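Local coordinates for N-acylethanolamine-hydrolyzing acid amidase subunit beta (Caenorhabditis elegans, PDB 6DY3), which forms the beta subunit of a lysosomal amidase that probably hydrolyses bioactive fatty acid amides, such as N-palmitoylethanolamine, to ethanolamine and free fatty acids, at residues S3-N8 / I125-K130; I13-N18 / E63-L68; V55-R60 / T213-G218. All blocks are in the same frame, centred on the assembly; numbering follows the deposited sequence.

Contact 1 (S3-N8 / I125-K130)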
loop_
_atom_site.group_PDB
_atom_site.type_symbol
_atom_site.label_atom_id
_atom_site.label_comp_id
_atom_site.label_asym_id
_atom_site.label_seq_id
_atom_site.Cartn_x
_atom_site.Cartn_y
_atom_site.Cartn_z
ATOM N N SER B 3 4.494 4.914 -7.388
ATOM C CA SER B 3 3.085 4.914 -7.750
ATOM C C SER B 3 2.885 5.863 -8.916
ATOM O O SER B 3 3.334 7.013 -8.868
ATOM C CB SER B 3 2.209 5.332 -6.569
ATOM O OG SER B 3 2.199 4.326 -5.572
ATOM N N ILE B 4 2.185 5.391 -9.942
ATOM C CA ILE B 4 1.945 6.158 -11.155
ATOM C C ILE B 4 0.456 6.126 -11.454
ATOM O O ILE B 4 -0.196 5.090 -11.289
ATOM C CB ILE B 4 2.745 5.608 -12.355
ATOM C CG1 ILE B 4 4.231 5.502 -12.006
ATOM C CG2 ILE B 4 2.535 6.497 -13.587
ATOM C CD1 ILE B 4 5.065 4.814 -13.083
ATOM N N VAL B 5 -0.079 7.271 -11.872
ATOM C CA VAL B 5 -1.438 7.383 -12.381
ATOM C C VAL B 5 -1.385 8.156 -13.689
ATOM O O VAL B 5 -0.751 9.214 -13.759
ATOM C CB VAL B 5 -2.371 8.073 -11.371
ATOM C CG1 VAL B 5 -3.657 8.563 -12.055
ATOM C CG2 VAL B 5 -2.709 7.109 -10.258
ATOM N N ALA B 6 -2.058 7.637 -14.718
ATOM C CA ALA B 6 -2.053 8.250 -16.041
ATOM C C ALA B 6 -3.425 8.124 -16.686
ATOM O O ALA B 6 -4.094 7.095 -16.549
ATOM C CB ALA B 6 -0.992 7.609 -16.952
ATOM N N GLN B 7 -3.842 9.176 -17.391
ATOM C CA GLN B 7 -5.078 9.160 -18.164
ATOM C C GLN B 7 -4.740 9.343 -19.638
ATOM O O GLN B 7 -4.138 10.353 -20.020
ATOM C CB GLN B 7 -6.042 10.247 -17.687
ATOM C CG GLN B 7 -7.395 10.169 -18.360
ATOM C CD GLN B 7 -8.377 11.199 -17.849
ATOM O OE1 GLN B 7 -8.027 12.104 -17.092
ATOM N NE2 GLN B 7 -9.627 11.049 -18.244
ATOM N N ASN B 8 -5.120 8.369 -20.461
ATOM C CA ASN B 8 -4.773 8.419 -21.871
ATOM C C ASN B 8 -5.745 9.332 -22.616
ATOM O O ASN B 8 -6.649 9.937 -22.034
ATOM C CB ASN B 8 -4.753 7.012 -22.470
ATOM C CG ASN B 8 -6.098 6.321 -22.397
ATOM O OD1 ASN B 8 -7.133 6.956 -22.201
ATOM N ND2 ASN B 8 -6.092 5.008 -22.570
ATOM N N ILE B 125 -2.005 7.950 -3.483
ATOM C CA ILE B 125 -2.273 8.097 -4.909
ATOM C C ILE B 125 -3.606 7.426 -5.195
ATOM O O ILE B 125 -3.782 6.235 -4.914
ATOM C CB ILE B 125 -1.149 7.490 -5.763
ATOM C CG1 ILE B 125 0.161 8.263 -5.565
ATOM C CG2 ILE B 125 -1.535 7.472 -7.233
ATOM C CD1 ILE B 125 0.990 7.811 -4.377
ATOM N N VAL B 126 -4.536 8.184 -5.767
ATOM C CA VAL B 126 -5.891 7.712 -6.016
ATOM C C VAL B 126 -6.195 7.873 -7.499
ATOM O O VAL B 126 -5.876 8.907 -8.101
ATOM C CB VAL B 126 -6.924 8.479 -5.160
ATOM C CG1 VAL B 126 -8.285 7.791 -5.219
ATOM C CG2 VAL B 126 -6.445 8.610 -3.722
ATOM N N ALA B 127 -6.815 6.851 -8.083
ATOM C CA ALA B 127 -7.192 6.848 -9.488
ATOM C C ALA B 127 -8.687 6.593 -9.615
ATOM O O ALA B 127 -9.246 5.753 -8.903
ATOM C CB ALA B 127 -6.408 5.785 -10.262
ATOM N N GLY B 128 -9.332 7.315 -10.528
ATOM C CA GLY B 128 -10.769 7.217 -10.695
ATOM C C GLY B 128 -11.199 6.737 -12.066
ATOM O O GLY B 128 -10.509 5.935 -12.704
ATOM N N ILE B 129 -12.351 7.227 -12.527
ATOM C CA ILE B 129 -12.945 6.757 -13.774
ATOM C C ILE B 129 -13.314 7.938 -14.665
ATOM O O ILE B 129 -13.274 7.832 -15.897
ATOM C CB ILE B 129 -14.170 5.874 -13.487
ATOM C CG1 ILE B 129 -15.232 6.678 -12.733
ATOM C CG2 ILE B 129 -13.742 4.632 -12.702
ATOM C CD1 ILE B 129 -16.450 5.866 -12.297
ATOM N N LYS B 130 -13.659 9.073 -14.059
ATOM C CA LYS B 130 -14.050 10.249 -14.822
ATOM C C LYS B 130 -12.814 11.078 -15.178
ATOM O O LYS B 130 -11.676 10.705 -14.887
ATOM C CB LYS B 130 -15.077 11.070 -14.044
ATOM C CG LYS B 130 -16.432 10.395 -13.933
ATOM C CD LYS B 130 -17.278 10.943 -12.789
ATOM C CE LYS B 130 -17.402 12.454 -12.833
ATOM N NZ LYS B 130 -18.150 12.979 -11.661
#

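Contact 2 (I13-N18 / E63-L68)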
loop_
_atom_site.group_PDB
_atom_site.type_symbol
_atom_site.label_atom_id
_atom_site.label_comp_id
_atom_site.label_asym_id
_atom_site.label_seq_id
_atom_site.Cartn_x
_atom_site.Cartn_y
_atom_site.Cartn_z
ATOM N N ILE B 13 -8.093 5.656 -17.213
ATOM C CA ILE B 13 -7.183 5.992 -16.122
ATOM C C ILE B 13 -6.516 4.707 -15.646
ATOM O O ILE B 13 -7.198 3.749 -15.263
ATOM C CB ILE B 13 -7.921 6.703 -14.977
ATOM C CG1 ILE B 13 -8.565 7.986 -15.512
ATOM C CG2 ILE B 13 -6.959 7.008 -13.831
ATOM C CD1 ILE B 13 -9.284 8.808 -14.479
ATOM N N ILE B 14 -5.182 4.693 -15.663
ATOM C CA ILE B 14 -4.389 3.523 -15.308
ATOM C C ILE B 14 -3.571 3.836 -14.064
ATOM O O ILE B 14 -2.967 4.909 -13.958
ATOM C CB ILE B 14 -3.468 3.084 -16.468
ATOM C CG1 ILE B 14 -4.299 2.734 -17.706
ATOM C CG2 ILE B 14 -2.611 1.895 -16.059
ATOM C CD1 ILE B 14 -4.511 3.890 -18.655
ATOM N N HIS B 15 -3.536 2.882 -13.134
ATOM C CA HIS B 15 -2.828 3.033 -11.868
ATOM C C HIS B 15 -1.760 1.950 -11.791
ATOM O O HIS B 15 -2.082 0.760 -11.702
ATOM C CB HIS B 15 -3.794 2.931 -10.689
ATOM C CG HIS B 15 -3.178 3.282 -9.370
ATOM N ND1 HIS B 15 -3.929 3.657 -8.277
ATOM C CD2 HIS B 15 -1.886 3.325 -8.969
ATOM C CE1 HIS B 15 -3.126 3.911 -7.259
ATOM N NE2 HIS B 15 -1.882 3.718 -7.654
ATOM N N GLY B 16 -0.496 2.364 -11.822
ATOM C CA GLY B 16 0.628 1.452 -11.720
ATOM C C GLY B 16 1.334 1.638 -10.390
ATOM O O GLY B 16 1.427 2.753 -9.875
ATOM N N ARG B 17 1.858 0.543 -9.847
ATOM C CA ARG B 17 2.445 0.590 -8.518
ATOM C C ARG B 17 3.545 -0.453 -8.393
ATOM O O ARG B 17 3.310 -1.640 -8.624
ATOM C CB ARG B 17 1.372 0.356 -7.445
ATOM C CG ARG B 17 1.743 0.915 -6.079
ATOM C CD ARG B 17 2.421 -0.112 -5.205
ATOM N NE ARG B 17 3.265 0.529 -4.204
ATOM C CZ ARG B 17 2.853 0.957 -3.020
ATOM N NH1 ARG B 17 1.593 0.808 -2.654
ATOM N NH2 ARG B 17 3.720 1.529 -2.196
ATOM N N ASN B 18 4.731 -0.003 -8.000
ATOM C CA ASN B 18 5.819 -0.881 -7.601
ATOM C C ASN B 18 6.019 -0.747 -6.102
ATOM O O ASN B 18 5.979 0.361 -5.565
ATOM C CB ASN B 18 7.117 -0.528 -8.326
ATOM C CG ASN B 18 7.199 -1.122 -9.716
ATOM O OD1 ASN B 18 6.229 -1.686 -10.224
ATOM N ND2 ASN B 18 8.360 -0.995 -10.345
ATOM N N GLU B 63 -14.866 1.847 -9.328
ATOM C CA GLU B 63 -14.965 3.187 -8.758
ATOM C C GLU B 63 -13.608 3.863 -8.626
ATOM O O GLU B 63 -13.410 4.941 -9.196
ATOM C CB GLU B 63 -15.686 3.118 -7.407
ATOM C CG GLU B 63 -17.098 2.537 -7.505
ATOM C CD GLU B 63 -18.072 3.451 -8.254
ATOM O OE1 GLU B 63 -17.712 4.609 -8.556
ATOM O OE2 GLU B 63 -19.204 3.005 -8.545
ATOM N N TYR B 64 -12.673 3.287 -7.876
ATOM C CA TYR B 64 -11.372 3.917 -7.709
ATOM C C TYR B 64 -10.368 2.895 -7.196
ATOM O O TYR B 64 -10.734 1.834 -6.680
ATOM C CB TYR B 64 -11.441 5.099 -6.739
ATOM C CG TYR B 64 -11.829 4.706 -5.333
ATOM C CD1 TYR B 64 -10.860 4.476 -4.365
ATOM C CD2 TYR B 64 -13.159 4.564 -4.970
ATOM C CE1 TYR B 64 -11.203 4.121 -3.079
ATOM C CE2 TYR B 64 -13.511 4.209 -3.683
ATOM C CZ TYR B 64 -12.530 3.988 -2.743
ATOM O OH TYR B 64 -12.878 3.633 -1.462
ATOM N N SER B 65 -9.092 3.249 -7.325
ATOM C CA SER B 65 -8.000 2.472 -6.768
ATOM C C SER B 65 -7.083 3.404 -5.986
ATOM O O SER B 65 -7.045 4.615 -6.219
ATOM C CB SER B 65 -7.216 1.723 -7.865
ATOM O OG SER B 65 -6.700 2.618 -8.828
ATOM N N VAL B 66 -6.347 2.827 -5.036
ATOM C CA VAL B 66 -5.512 3.606 -4.132
ATOM C C VAL B 66 -4.224 2.844 -3.853
ATOM O O VAL B 66 -4.203 1.611 -3.818
ATOM C CB VAL B 66 -6.248 3.937 -2.817
ATOM C CG1 VAL B 66 -6.673 2.672 -2.116
ATOM C CG2 VAL B 66 -5.363 4.775 -1.917
ATOM N N SER B 67 -3.137 3.600 -3.688
ATOM C CA SER B 67 -1.865 3.068 -3.215
ATOM C C SER B 67 -1.194 4.104 -2.321
ATOM O O SER B 67 -1.296 5.312 -2.559
ATOM C CB SER B 67 -0.928 2.694 -4.378
ATOM O OG SER B 67 -0.443 3.846 -5.048
ATOM N N LEU B 68 -0.492 3.627 -1.298
ATOM C CA LEU B 68 0.167 4.500 -0.336
ATOM C C LEU B 68 1.677 4.326 -0.421
ATOM O O LEU B 68 2.180 3.199 -0.398
ATOM C CB LEU B 68 -0.308 4.212 1.089
ATOM C CG LEU B 68 0.286 5.129 2.155
ATOM C CD1 LEU B 68 -0.791 5.617 3.107
ATOM C CD2 LEU B 68 1.392 4.406 2.910
#

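Contact 3 (V55-R60 / T213-G218)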
loop_
_atom_site.group_PDB
_atom_site.type_symbol
_atom_site.label_atom_id
_atom_site.label_comp_id
_atom_site.label_asym_id
_atom_site.label_seq_id
_atom_site.Cartn_x
_atom_site.Cartn_y
_atom_site.Cartn_z
ATOM N N VAL B 55 -4.632 -2.771 4.156
ATOM C CA VAL B 55 -4.446 -2.637 2.714
ATOM C C VAL B 55 -3.654 -1.368 2.429
ATOM O O VAL B 55 -4.047 -0.278 2.856
ATOM C CB VAL B 55 -5.788 -2.599 1.955
ATOM C CG1 VAL B 55 -5.545 -2.446 0.442
ATOM C CG2 VAL B 55 -6.605 -3.845 2.243
ATOM N N LEU B 56 -2.557 -1.508 1.679
ATOM C CA LEU B 56 -1.803 -0.365 1.185
ATOM C C LEU B 56 -1.821 -0.246 -0.333
ATOM O O LEU B 56 -1.394 0.789 -0.859
ATOM C CB LEU B 56 -0.346 -0.432 1.668
ATOM C CG LEU B 56 -0.162 -0.388 3.190
ATOM C CD1 LEU B 56 1.300 -0.547 3.546
ATOM C CD2 LEU B 56 -0.721 0.902 3.786
ATOM N N THR B 57 -2.298 -1.265 -1.042
ATOM C CA THR B 57 -2.515 -1.213 -2.484
ATOM C C THR B 57 -3.844 -1.909 -2.732
ATOM O O THR B 57 -3.940 -3.128 -2.557
ATOM C CB THR B 57 -1.389 -1.908 -3.256
ATOM O OG1 THR B 57 -0.117 -1.400 -2.835
ATOM C CG2 THR B 57 -1.557 -1.703 -4.763
ATOM N N GLY B 58 -4.866 -1.147 -3.120
ATOM C CA GLY B 58 -6.207 -1.692 -3.182
ATOM C C GLY B 58 -7.080 -0.988 -4.195
ATOM O O GLY B 58 -6.694 0.014 -4.801
ATOM N N GLN B 59 -8.288 -1.530 -4.356
ATOM C CA GLN B 59 -9.194 -1.093 -5.407
ATOM C C GLN B 59 -10.639 -1.286 -4.969
ATOM O O GLN B 59 -11.002 -2.332 -4.423
ATOM C CB GLN B 59 -8.944 -1.871 -6.704
ATOM C CG GLN B 59 -9.826 -1.449 -7.861
ATOM C CD GLN B 59 -9.679 -2.361 -9.059
ATOM O OE1 GLN B 59 -9.205 -1.941 -10.113
ATOM N NE2 GLN B 59 -10.098 -3.617 -8.909
ATOM N N ARG B 60 -11.460 -0.269 -5.226
ATOM C CA ARG B 60 -12.905 -0.403 -5.132
ATOM C C ARG B 60 -13.416 -0.667 -6.547
ATOM O O ARG B 60 -13.563 0.282 -7.331
ATOM C CB ARG B 60 -13.527 0.869 -4.556
ATOM C CG ARG B 60 -15.037 0.851 -4.438
ATOM C CD ARG B 60 -15.491 0.264 -3.119
ATOM N NE ARG B 60 -16.859 0.657 -2.789
ATOM C CZ ARG B 60 -17.494 0.297 -1.680
ATOM N NH1 ARG B 60 -16.889 -0.469 -0.780
ATOM N NH2 ARG B 60 -18.738 0.704 -1.467
ATOM N N THR B 213 2.310 -4.020 -9.990
ATOM C CA THR B 213 0.885 -4.227 -10.199
ATOM C C THR B 213 0.317 -3.094 -11.040
ATOM O O THR B 213 0.856 -1.985 -11.083
ATOM C CB THR B 213 0.125 -4.332 -8.865
ATOM O OG1 THR B 213 -1.220 -4.767 -9.102
ATOM C CG2 THR B 213 0.097 -3.002 -8.150
ATOM N N VAL B 214 -0.779 -3.401 -11.727
ATOM C CA VAL B 214 -1.520 -2.425 -12.510
ATOM C C VAL B 214 -2.987 -2.543 -12.134
ATOM O O VAL B 214 -3.513 -3.652 -11.977
ATOM C CB VAL B 214 -1.329 -2.631 -14.029
ATOM C CG1 VAL B 214 -2.120 -1.589 -14.812
ATOM C CG2 VAL B 214 0.152 -2.580 -14.407
ATOM N N MET B 215 -3.647 -1.400 -11.995
ATOM C CA MET B 215 -5.058 -1.344 -11.646
ATOM C C MET B 215 -5.747 -0.369 -12.584
ATOM O O MET B 215 -5.258 0.746 -12.794
ATOM C CB MET B 215 -5.257 -0.912 -10.192
ATOM C CG MET B 215 -4.812 -1.948 -9.175
ATOM S SD MET B 215 -5.010 -1.368 -7.477
ATOM C CE MET B 215 -3.772 -0.074 -7.405
ATOM N N VAL B 216 -6.858 -0.803 -13.168
ATOM C CA VAL B 216 -7.700 0.062 -13.986
ATOM C C VAL B 216 -9.107 -0.008 -13.410
ATOM O O VAL B 216 -9.918 -0.827 -13.862
ATOM C CB VAL B 216 -7.677 -0.357 -15.462
ATOM C CG1 VAL B 216 -8.301 0.734 -16.323
ATOM C CG2 VAL B 216 -6.254 -0.676 -15.917
ATOM N N PRO B 217 -9.443 0.803 -12.407
ATOM C CA PRO B 217 -10.771 0.675 -11.786
ATOM C C PRO B 217 -11.920 0.929 -12.744
ATOM O O PRO B 217 -13.023 0.423 -12.508
ATOM C CB PRO B 217 -10.731 1.718 -10.659
ATOM C CG PRO B 217 -9.674 2.681 -11.062
ATOM C CD PRO B 217 -8.650 1.884 -11.798
ATOM N N GLY B 218 -11.701 1.676 -13.824
ATOM C CA GLY B 218 -12.773 1.974 -14.756
ATOM C C GLY B 218 -13.192 0.816 -15.639
ATOM O O GLY B 218 -14.229 0.918 -16.302
HETATM O O HOH W 1 -8.058 -3.037 -12.045
#

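Contact 1 (S3-N8 / I125-K130)
S3 faces I125 and V5 faces A127 where strands 3-7 and 125-127 run in nearly the same direction, at 30°, with their axes 7.6 Å apart. That spacing is too wide for backbone pairing, and the strands meet through side chains. The V5 and I125 side chains pass one another heading opposite ways: CG2 of V5 comes against CG2 of I125 (3.3 Å) and also reaches CB of A127 at 3.9 Å. The V5 torsion accounts for this double contact, since CG1 is anti to the backbone N (chi1 163°) and the other methyl is left to face the second strand. This is the interior of the Ntn-hydrolase alpha-beta-beta-alpha sandwich, whose two antiparallel sheets stack face to face; here apolar side chains meet between them. CD1 of I125 lies 3.5 Å from CB of S3, while OG of S3 is engaged by S67 and N69 of strand 64-70. An alanine in place of I125 would take away both branches and is likely to leave V5 CG2 and S3 CB without these partners, opening a gap between the sheets. Extended Q7 brings NE2 to 3.9 Å from backbone O of K130, unbonded; N132 and G11 hold its amide.

Contact 2 (I13-N18 / E63-L68)
H15 and R17 reach from strand 13-18 across to S65, S67 and L68 of strand 64-68, and polar bonds do most of the joining. The strands belong to the two facing sheets of the Ntn sandwich, run 25° from parallel, and have axes 8.4 Å apart.

The imidazole spans two serines. Its ND1 is hydrogen-bonded to OG of S65 (3.0 Å), and its NE2 to OG of S67 (3.0 Å); both hydroxyls lie at the ring edge, near its plane. With CG anti to the backbone N (chi1 -171°), the ring is carried into the space between the sheets, and the paired bonds restrain its rotation. S67 OG is in turn bonded to S3 OG, extending the chain of hydroxyls to a third strand.

The R17 guanidinium grips backbone oxygens: NH2 donates to the carbonyl O of L68 (2.9 Å), approaching from above the carbonyl plane, and NH1 adds a weak bond to the same oxygen. NE donates to O of N18 at 3.0 Å, with that oxygen almost in the guanidinium plane. NH1 also has a weak bond to T57 OG1.

Nonpolar contact is slighter. The R17 chain bends at chi2 (-93°), and its CG passes 3.6 Å from CB of S67. The L68 side chain, which points away from strand 13-18, packs on Y99 of the alpha subunit.

R17 touches C1, the nucleophile by similarity, and is itself a position important for activity by similarity. Gripped through NE and NH2 by backbone oxygens of both sheets, its guanidinium is likely to be held in one orientation beside the probable nucleophile, and the hydroxyl-imidazole chain next to it gives buried polar atoms their partners.

Contact 3 (V55-R60 / T213-G218)
T57 and T213 meet tip to tip through their CG2 methyls, 4.0 Å apart, at the apolar end of a contact between strands 57-60 and 213-215. The strands lie in different sheets of the Ntn sandwich and run 21° from parallel, with axes 8.9 Å apart. M215 lies between them. The extended part of its chain places SD 3.5 Å from the carbonyl O of G58, and the bend at chi3 (-68°) then turns CE to within 3.8 Å of T57 CG2; CB of Q59 adds a further contact with the sulfur, and F226 of helix 222-226 also touches M215. The hydroxyls next to this apolar patch have partners elsewhere, T213 OG1 bonding T230 and T57 OG1 making a weak bond to R17.

The other end is looser and polar. Q59 extends beyond CG, and its OE1 approaches the chain at P217, 3.5 Å from CA, without direct bonding. A water closes the remaining distance, accepting from V216 N (2.8 Å) and donating to Q59 OE1, although that second bond is modelled so short that its length is doubtful. Q59 NE2 has a weak bond to S222 O.

Thus the sheets are held here by methyl and sulfur packing at one end, while at the other a buried amide oxygen and a backbone N-H, too far apart to bond directly, appear to share a water, better defined on the N-H side.

How the contacts relate
From the N terminus, strand 2-7 turns back into 13-20, and both belong to the same sheet. Contact 1 closes a loop of 116 residues, from 3-8 to 125-130; contact 2, joining 13-18 to 63-68, falls entirely within it. Contact 3 starts inside both loops, at 55-60, but ends far beyond them at 213-218, so it closes the longest loop and crosses each. Strands 2-7, 13-20 and 209-215 are successive neighbours in one sheet, and 122-127, 64-70 and 57-60 in the other, so each contact joins one sheet of the sandwich to the other. Contact 2 occupies the middle, bonded through its backbone to contact 1 at I4-G16 and to contact 3 at H15-M215 and V66-G58.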